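Branched-chain amino acid transport system substrate-binding protein (Rhodopseudomonas palustris, PDB 4JB0) binds small lignin-derived aromatic acids such as ferulic acid and probably delivers them to an ABC transporter for uptake. Local coordinates at residues S74-T79 against P98-P103; P92-A97 against W108-P113. All blocks are in the same frame, centred on the assembly; numbering follows the deposited sequence.

Contacts 1 and 2 are both buried. Both line the aromatic pocket in the same lobe of a type I periplasmic binding protein fold. Contact 1 sets the start of helix 76-89 against the loop that follows strand 93-95. It buries less surface, and its chemistry centres on the carboxylate of the bound ligand. Contact 2 is the larger. It pairs strand 93-95 with the edge strand 109-111 through backbone hydrogen bonds and apolar side chains, and reaches the ligand at its C-terminal end. The two contacts meet where the methyl of A97 packs on S74, V75 and T79. P98 of contact 1 also packs on P113 of contact 2.

Contact 1: S74-T79 against P98-P103; sequences SVTPPT and PLPITP. With FER (3-(4-hydroxy-3-methoxyphenyl)-2-propenoic acid), chain B.
The hydroxyl of T76 faces two acceptors. OG1 of T76 lies 3.0 Å from P98 O and equally far from O2 of the ligand (FER). The contact puts the N-terminus of helix 76-89 at the ligand carboxylate, in the pocket of a periplasmic binding protein. T76 N donates to FER O2 over 2.7 Å, with an N-H...O angle of 161°. T76 OG1 stands beside its own backbone N (chi1 -61°), and this brings hydroxyl and amide to the same carboxylate oxygen. The helix start probably favours the negative charge there, and R171 binds the ligand as well. P98 lays CG and CD over one face of the ligand ring, with CG 3.5 Å from FER C6. One turn on in the helix, T79 OG1 donates to V75 O over 2.7 Å, from above the carbonyl plane, and also bonds to S73 N. A valine in place of T79 would probably leave S73 N without its mate and V75 O with little but the weak bond from the backbone N. T79 CG2 meets L99 CB at 4.0 Å, the side chains crossing at about a right angle. T76 CG2 rests on P100 CD.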
loop_
_atom_site.group_PDB
_atom_site.type_symbol
_atom_site.label_atom_id
_atom_site.label_comp_id
_atom_site.label_asym_id
_atom_site.label_seq_id
_atom_site.Cartn_x
_atom_site.Cartn_y
_atom_site.Cartn_z
ATOM N N SER A 74 8.688 2.085 -1.786
ATOM C CA SER A 74 8.072 1.313 -0.700
ATOM C C SER A 74 7.303 2.220 0.318
ATOM O O SER A 74 6.397 1.736 1.067
ATOM C CB SER A 74 9.211 0.539 0.007
ATOM O OG SER A 74 9.783 -0.395 -0.914
ATOM N N VAL A 75 7.643 3.515 0.365
ATOM C CA VAL A 75 6.949 4.463 1.263
ATOM C C VAL A 75 6.556 5.712 0.435
ATOM O O VAL A 75 7.033 5.870 -0.672
ATOM C CB VAL A 75 7.788 4.815 2.537
ATOM C CG1 VAL A 75 7.794 3.580 3.524
ATOM C CG2 VAL A 75 9.221 5.144 2.153
ATOM N N THR A 76 5.698 6.576 0.948
ATOM C CA THR A 76 5.102 7.597 0.092
ATOM C C THR A 76 6.119 8.658 -0.444
ATOM O O THR A 76 6.109 8.979 -1.621
ATOM C CB THR A 76 3.916 8.271 0.801
ATOM O OG1 THR A 76 2.901 7.285 1.101
ATOM C CG2 THR A 76 3.316 9.434 -0.151
ATOM N N PRO A 77 7.016 9.215 0.423
ATOM C CA PRO A 77 7.875 10.285 -0.177
ATOM C C PRO A 77 8.757 9.875 -1.393
ATOM O O PRO A 77 8.737 10.592 -2.423
ATOM C CB PRO A 77 8.702 10.812 1.024
ATOM C CG PRO A 77 7.780 10.457 2.264
ATOM C CD PRO A 77 7.175 9.111 1.887
ATOM N N PRO A 78 9.473 8.706 -1.342
ATOM C CA PRO A 78 10.204 8.363 -2.555
ATOM C C PRO A 78 9.266 7.969 -3.686
ATOM O O PRO A 78 9.657 8.083 -4.846
ATOM C CB PRO A 78 11.078 7.180 -2.157
ATOM C CG PRO A 78 10.381 6.605 -0.958
ATOM C CD PRO A 78 9.791 7.789 -0.232
ATOM N N THR A 79 8.057 7.516 -3.363
ATOM C CA THR A 79 7.097 7.136 -4.405
ATOM C C THR A 79 6.655 8.358 -5.216
ATOM O O THR A 79 6.571 8.320 -6.439
ATOM C CB THR A 79 5.919 6.400 -3.751
ATOM O OG1 THR A 79 6.458 5.197 -3.195
ATOM C CG2 THR A 79 4.857 6.008 -4.741
ATOM N N PRO A 98 1.327 4.135 -1.364
ATOM C CA PRO A 98 0.289 5.135 -1.659
ATOM C C PRO A 98 0.918 6.477 -2.066
ATOM O O PRO A 98 2.080 6.775 -1.718
ATOM C CB PRO A 98 -0.456 5.314 -0.327
ATOM C CG PRO A 98 0.118 4.286 0.595
ATOM C CD PRO A 98 1.472 3.908 0.071
ATOM N N LEU A 99 0.200 7.248 -2.871
ATOM C CA LEU A 99 0.688 8.578 -3.161
ATOM C C LEU A 99 -0.385 9.501 -3.633
ATOM O O LEU A 99 -1.294 9.072 -4.350
ATOM C CB LEU A 99 1.805 8.551 -4.168
ATOM C CG LEU A 99 1.368 8.496 -5.616
ATOM C CD1 LEU A 99 2.523 9.081 -6.448
ATOM C CD2 LEU A 99 1.001 7.081 -5.884
ATOM N N PRO A 100 -0.253 10.774 -3.264
ATOM C CA PRO A 100 -1.155 11.836 -3.744
ATOM C C PRO A 100 -1.032 12.013 -5.252
ATOM O O PRO A 100 0.039 12.406 -5.775
ATOM C CB PRO A 100 -0.643 13.102 -3.055
ATOM C CG PRO A 100 0.491 12.645 -2.108
ATOM C CD PRO A 100 0.939 11.303 -2.583
ATOM N N ILE A 101 -2.137 11.732 -5.921
ATOM C CA ILE A 101 -2.339 11.918 -7.350
ATOM C C ILE A 101 -2.724 13.354 -7.631
ATOM O O ILE A 101 -3.688 13.864 -7.070
ATOM C CB ILE A 101 -3.477 11.006 -7.882
ATOM C CG1 ILE A 101 -3.177 9.521 -7.544
ATOM C CG2 ILE A 101 -3.760 11.280 -9.418
ATOM C CD1 ILE A 101 -1.923 9.013 -8.070
ATOM N N THR A 102 -1.938 14.011 -8.465
ATOM C CA THR A 102 -2.168 15.394 -8.838
ATOM C C THR A 102 -2.181 15.328 -10.359
ATOM O O THR A 102 -1.811 14.292 -10.909
ATOM C CB THR A 102 -1.019 16.294 -8.335
ATOM O OG1 THR A 102 0.211 15.749 -8.807
ATOM C CG2 THR A 102 -0.928 16.359 -6.773
ATOM N N PRO A 103 -2.619 16.406 -11.071
ATOM C CA PRO A 103 -2.516 16.336 -12.534
ATOM C C PRO A 103 -1.081 16.087 -13.040
ATOM O O PRO A 103 -0.886 15.472 -14.081
ATOM C CB PRO A 103 -3.014 17.724 -13.019
ATOM C CG PRO A 103 -3.791 18.272 -11.860
ATOM C CD PRO A 103 -3.183 17.682 -10.597
HETATM C C4 FER B . 0.822 0.142 1.902
HETATM C C5 FER B . 0.232 1.159 2.640
HETATM C C6 FER B . 1.061 2.112 3.218
HETATM C C3 FER B . 2.194 0.071 1.739
HETATM C C2 FER B . 3.023 1.037 2.318
HETATM C C1 FER B . 2.440 2.064 3.059
HETATM C C10 FER B . 4.208 -1.002 0.865
HETATM C C7 FER B . 3.404 3.044 3.627
HETATM C C8 FER B . 3.230 4.367 3.591
HETATM C C9 FER B . 4.300 5.266 4.099
HETATM O O1 FER B . 4.981 4.982 5.124
HETATM O O2 FER B . 4.556 6.275 3.388
HETATM O O4 FER B . 0.042 -0.783 1.324
HETATM O O3 FER B . 2.766 -0.938 0.997
#

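Contact 2: P92-A97 against W108-P113; sequences PHIALA and WSVAMP. With FER (3-(4-hydroxy-3-methoxyphenyl)-2-propenoic acid), chain B.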
loop_
_atom_site.group_PDB
_atom_site.type_symbol
_atom_site.label_atom_id
_atom_site.label_comp_id
_atom_site.label_asym_id
_atom_site.label_seq_id
_atom_site.Cartn_x
_atom_site.Cartn_y
_atom_site.Cartn_z
ATOM N N PRO A 92 5.396 4.541 -18.064
ATOM C CA PRO A 92 4.454 3.896 -17.151
ATOM C C PRO A 92 5.144 3.587 -15.835
ATOM O O PRO A 92 6.273 3.041 -15.799
ATOM C CB PRO A 92 4.109 2.608 -17.906
ATOM C CG PRO A 92 4.150 3.096 -19.381
ATOM C CD PRO A 92 5.502 3.782 -19.326
ATOM N N HIS A 93 4.483 4.009 -14.771
ATOM C CA HIS A 93 4.938 3.826 -13.407
ATOM C C HIS A 93 3.855 3.150 -12.591
ATOM O O HIS A 93 2.699 3.638 -12.556
ATOM C CB HIS A 93 5.247 5.184 -12.771
ATOM C CG HIS A 93 5.466 5.140 -11.299
ATOM N ND1 HIS A 93 4.998 6.131 -10.460
ATOM C CD2 HIS A 93 6.091 4.240 -10.501
ATOM C CE1 HIS A 93 5.321 5.846 -9.205
ATOM N NE2 HIS A 93 5.976 4.698 -9.202
ATOM N N ILE A 94 4.224 2.015 -11.982
ATOM C CA ILE A 94 3.356 1.351 -11.014
ATOM C C ILE A 94 3.892 1.588 -9.586
ATOM O O ILE A 94 4.995 1.171 -9.216
ATOM C CB ILE A 94 3.266 -0.152 -11.320
ATOM C CG1 ILE A 94 2.601 -0.330 -12.683
ATOM C CG2 ILE A 94 2.358 -0.792 -10.263
ATOM C CD1 ILE A 94 2.560 -1.756 -13.205
ATOM N N ALA A 95 3.136 2.340 -8.805
ATOM C CA ALA A 95 3.579 2.771 -7.494
ATOM C C ALA A 95 3.405 1.603 -6.527
ATOM O O ALA A 95 2.386 0.935 -6.582
ATOM C CB ALA A 95 2.670 3.919 -7.038
ATOM N N LEU A 96 4.354 1.379 -5.627
ATOM C CA LEU A 96 4.253 0.253 -4.670
ATOM C C LEU A 96 3.997 0.741 -3.242
ATOM O O LEU A 96 4.193 0.007 -2.278
ATOM C CB LEU A 96 5.511 -0.637 -4.759
ATOM C CG LEU A 96 5.747 -1.239 -6.155
ATOM C CD1 LEU A 96 7.063 -2.053 -6.290
ATOM C CD2 LEU A 96 4.526 -2.071 -6.686
ATOM N N ALA A 97 3.549 1.992 -3.128
ATOM C CA ALA A 97 3.234 2.643 -1.890
ATOM C C ALA A 97 2.173 3.679 -2.300
ATOM O O ALA A 97 2.102 4.042 -3.470
ATOM C CB ALA A 97 4.487 3.348 -1.333
ATOM N N TRP A 108 0.965 9.288 -16.106
ATOM C CA TRP A 108 1.866 8.141 -16.223
ATOM C C TRP A 108 1.923 7.184 -15.028
ATOM O O TRP A 108 2.479 6.126 -15.176
ATOM C CB TRP A 108 3.291 8.569 -16.638
ATOM C CG TRP A 108 3.286 9.095 -18.006
ATOM C CD1 TRP A 108 3.149 10.421 -18.380
ATOM C CD2 TRP A 108 3.364 8.333 -19.237
ATOM N NE1 TRP A 108 3.152 10.524 -19.753
ATOM C CE2 TRP A 108 3.284 9.273 -20.308
ATOM C CE3 TRP A 108 3.519 6.950 -19.536
ATOM C CZ2 TRP A 108 3.345 8.882 -21.688
ATOM C CZ3 TRP A 108 3.583 6.558 -20.909
ATOM C CH2 TRP A 108 3.469 7.543 -21.964
ATOM N N SER A 109 1.350 7.551 -13.883
ATOM C CA SER A 109 1.341 6.701 -12.680
ATOM C C SER A 109 -0.020 6.033 -12.379
ATOM O O SER A 109 -1.072 6.698 -12.459
ATOM C CB SER A 109 1.731 7.512 -11.439
ATOM O OG SER A 109 3.060 8.022 -11.598
ATOM N N VAL A 110 0.025 4.742 -12.038
ATOM C CA VAL A 110 -1.049 4.083 -11.281
ATOM C C VAL A 110 -0.451 3.562 -9.952
ATOM O O VAL A 110 0.802 3.488 -9.787
ATOM C CB VAL A 110 -1.663 2.885 -12.059
ATOM C CG1 VAL A 110 -2.356 3.359 -13.389
ATOM C CG2 VAL A 110 -0.620 1.805 -12.356
ATOM N N ALA A 111 -1.313 3.134 -9.042
ATOM C CA ALA A 111 -0.834 2.740 -7.694
ATOM C C ALA A 111 -1.520 1.451 -7.250
ATOM O O ALA A 111 -2.765 1.316 -7.414
ATOM C CB ALA A 111 -1.140 3.837 -6.739
ATOM N N MET A 112 -0.711 0.511 -6.750
ATOM C CA MET A 112 -1.190 -0.788 -6.276
ATOM C C MET A 112 -1.828 -0.730 -4.857
ATOM O O MET A 112 -2.855 -1.381 -4.656
ATOM C CB MET A 112 -0.067 -1.871 -6.355
ATOM C CG MET A 112 0.509 -2.096 -7.815
ATOM S SD MET A 112 -0.836 -2.296 -9.018
ATOM C CE MET A 112 -1.471 -3.750 -8.375
ATOM N N PRO A 113 -1.243 0.033 -3.882
ATOM C CA PRO A 113 -1.885 -0.003 -2.568
ATOM C C PRO A 113 -3.274 0.630 -2.595
ATOM O O PRO A 113 -3.564 1.479 -3.448
ATOM C CB PRO A 113 -0.952 0.841 -1.684
ATOM C CG PRO A 113 0.408 0.734 -2.355
ATOM C CD PRO A 113 0.058 0.750 -3.833
HETATM C C4 FER B . 0.822 0.142 1.902
HETATM C C5 FER B . 0.232 1.159 2.640
HETATM C C6 FER B . 1.061 2.112 3.218
HETATM C C3 FER B . 2.194 0.071 1.739
HETATM C C2 FER B . 3.023 1.037 2.318
HETATM C C1 FER B . 2.440 2.064 3.059
HETATM C C10 FER B . 4.208 -1.002 0.865
HETATM C C7 FER B . 3.404 3.044 3.627
HETATM C C8 FER B . 3.230 4.367 3.591
HETATM C C9 FER B . 4.300 5.266 4.099
HETATM O O1 FER B . 4.981 4.982 5.124
HETATM O O2 FER B . 4.556 6.275 3.388
HETATM O O4 FER B . 0.042 -0.783 1.324
HETATM O O3 FER B . 2.766 -0.938 0.997
#
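I94 and M112 make one of the tightest spots here. CG2 of I94 sits 3.3 Å from M112 CG, closer than usual for two carbons. The bend at chi2 (-48°) brings SD of M112 to the same methyl. P113 is also tight on the loop after the strand, with CG 3.4 Å from A97 CA. Other places are slacker. I94 CG1 and V110 CG2 lie side by side at 3.9 Å, and L96 CD2 only brushes M112 CG. P92 and W108 also run alongside each other, with P92 CD 3.7 Å from W108 CZ3. Neither part opens to solvent, and helix 279-299 covers I94 and M112. The backbones form the parallel ladder of a beta-alpha-beta unit, strand 93-95, helix 103-106, strand 109-111, at one edge of the sheet. H93 N bonds to W108 O, and V110 N returns to H93 O. A95 N then donates to V110 O at 2.8 Å, and M112 N closes on A95 O with an almost straight N-H...O angle of 175°. H93 and S109 also pair through their side chains. S109 OG comes to the edge of the imidazole, in its plane, 2.9 Å from ND1. The other ring nitrogen, NE2, bonds to G72 O, while S83 bonds to S109 OG. At the pocket end L96 O approaches the methoxy carbon C10 of FER, and P113 CB lies 3.6 Å from FER O4.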